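P-nitrophenyl phosphatase (Pho2) (PDB 3QGM) is probably a metal-dependent phosphatase of the haloacid dehalogenase superfamily and binds calcium. Local coordinates at residues 191-196 / 218-223. Numbering follows the deposited sequence.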
loop_
_atom_site.group_PDB
_atom_site.type_symbol
_atom_site.label_atom_id
_atom_site.label_comp_id
_atom_site.label_asym_id
_atom_site.label_seq_id
_atom_site.Cartn_x
_atom_site.Cartn_y
_atom_site.Cartn_z
ATOM N N VAL A 191 1.501 22.967 -4.939
ATOM C CA VAL A 191 0.098 23.321 -4.803
ATOM C C VAL A 191 -0.195 24.080 -3.481
ATOM O O VAL A 191 -0.664 25.217 -3.537
ATOM C CB VAL A 191 -0.817 22.085 -5.018
ATOM C CG1 VAL A 191 -2.229 22.486 -4.869
ATOM C CG2 VAL A 191 -0.576 21.492 -6.435
ATOM N N ILE A 192 0.060 23.492 -2.301
ATOM C CA ILE A 192 -0.234 24.218 -1.044
ATOM C C ILE A 192 0.660 25.479 -0.893
ATOM O O ILE A 192 0.182 26.559 -0.447
ATOM C CB ILE A 192 -0.177 23.300 0.190
ATOM C CG1 ILE A 192 -0.793 23.988 1.411
ATOM C CG2 ILE A 192 1.247 22.836 0.450
ATOM C CD1 ILE A 192 -1.104 23.029 2.541
HETATM N N MSE A 193 1.884 25.383 -1.383
HETATM C CA MSE A 193 2.842 26.468 -1.286
HETATM C C MSE A 193 2.462 27.736 -2.112
HETATM O O MSE A 193 2.575 28.870 -1.617
HETATM C CB MSE A 193 4.251 25.938 -1.636
HETATM C CG MSE A 193 4.702 24.846 -0.634
HETATM SE SE MSE A 193 4.650 25.326 1.285
HETATM C CE MSE A 193 6.191 26.531 1.429
ATOM N N ARG A 194 1.989 27.538 -3.341
ATOM C CA ARG A 194 1.545 28.636 -4.164
ATOM C C ARG A 194 0.253 29.212 -3.594
ATOM O O ARG A 194 0.026 30.422 -3.687
ATOM C CB ARG A 194 1.425 28.223 -5.644
ATOM C CG ARG A 194 2.814 27.822 -6.190
ATOM C CD ARG A 194 2.966 27.734 -7.731
ATOM N NE ARG A 194 4.307 27.218 -8.079
ATOM C CZ ARG A 194 5.451 27.904 -7.955
ATOM N NH1 ARG A 194 6.604 27.312 -8.265
ATOM N NH2 ARG A 194 5.466 29.182 -7.526
ATOM N N GLU A 195 -0.563 28.383 -2.940
ATOM C CA GLU A 195 -1.750 28.935 -2.295
ATOM C C GLU A 195 -1.327 29.861 -1.156
ATOM O O GLU A 195 -1.945 30.914 -0.960
ATOM C CB GLU A 195 -2.726 27.869 -1.799
ATOM C CG GLU A 195 -3.953 28.422 -1.047
ATOM C CD GLU A 195 -4.935 29.201 -1.938
ATOM O OE1 GLU A 195 -4.724 29.270 -3.169
ATOM O OE2 GLU A 195 -5.925 29.741 -1.406
ATOM N N ALA A 196 -0.294 29.466 -0.417
ATOM C CA ALA A 196 0.150 30.239 0.740
ATOM C C ALA A 196 0.737 31.599 0.321
ATOM O O ALA A 196 0.469 32.623 0.966
ATOM C CB ALA A 196 1.166 29.459 1.581
ATOM N N VAL A 218 11.919 21.990 3.947
ATOM C CA VAL A 218 12.994 22.523 3.083
ATOM C C VAL A 218 12.726 22.222 1.622
ATOM O O VAL A 218 12.903 23.109 0.785
ATOM C CB VAL A 218 14.382 22.092 3.508
ATOM C CG1 VAL A 218 15.423 22.733 2.587
ATOM C CG2 VAL A 218 14.600 22.530 4.937
ATOM N N ALA A 219 12.214 21.030 1.310
ATOM C CA ALA A 219 11.887 20.704 -0.097
ATOM C C ALA A 219 10.813 21.642 -0.614
ATOM O O ALA A 219 10.838 22.078 -1.781
ATOM C CB ALA A 219 11.411 19.241 -0.253
ATOM N N ALA A 220 9.857 21.944 0.252
ATOM C CA ALA A 220 8.744 22.790 -0.116
ATOM C C ALA A 220 9.267 24.198 -0.514
ATOM O O ALA A 220 8.860 24.754 -1.538
ATOM C CB ALA A 220 7.721 22.857 1.032
ATOM N N GLY A 221 10.183 24.740 0.278
ATOM C CA GLY A 221 10.773 26.039 0.017
ATOM C C GLY A 221 11.607 26.124 -1.271
ATOM O O GLY A 221 11.511 27.100 -2.021
ATOM N N LYS A 222 12.411 25.111 -1.539
ATOM C CA LYS A 222 13.201 25.102 -2.772
ATOM C C LYS A 222 12.301 25.133 -4.009
ATOM O O LYS A 222 12.600 25.823 -4.989
ATOM C CB LYS A 222 14.091 23.875 -2.825
ATOM C CG LYS A 222 15.045 23.766 -1.666
ATOM C CD LYS A 222 16.414 24.155 -2.041
ATOM C CE LYS A 222 17.377 24.042 -0.868
ATOM N NZ LYS A 222 18.484 25.044 -1.075
ATOM N N ALA A 223 11.183 24.427 -3.934
ATOM C CA ALA A 223 10.324 24.277 -5.084
ATOM C C ALA A 223 9.642 25.587 -5.488
ATOM O O ALA A 223 9.418 25.803 -6.686
ATOM C CB ALA A 223 9.296 23.174 -4.836
#
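M193 and A220 mark where two separate helices, 190-200 and 214-224, come level, with their CA atoms 7.1 Å apart and no hydrogen bond passing between 191-196 and 218-223. The selenomethionine M193 and the A220 methyl make up most of the contact. M193 CG stands beside the backbone N (chi1 -62°), and further bends at chi2 (-54°) and chi3 (-74°) fold the chain so that this methyl lies over the plane of M193 CG, SE and CE, with A220 CB 3.9 Å from M193 SE and 4.0 Å from both M193 CG and M193 CE. This buried apolar touch lies about 9 Å, side chain to side chain, from the metal ligand D14. The exposed R194 runs extended from CG to NE, bringing its NH1 3.6 Å from A223 O; the carbonyl meets the guanidinium obliquely, without a hydrogen bond. M193 also touches K187 of the preceding loop. Beyond this contact, I192 packs on L74, V46 and A79, A196 on I44, and E195 forms a salt bridge with R86. Helix 190-200 thus spans from strands 42-47 and 73-75 and helix 76-87 to helix 214-224, the crossover between parallel strands 207-211 and 227-231 of the Rossmann-like HAD core.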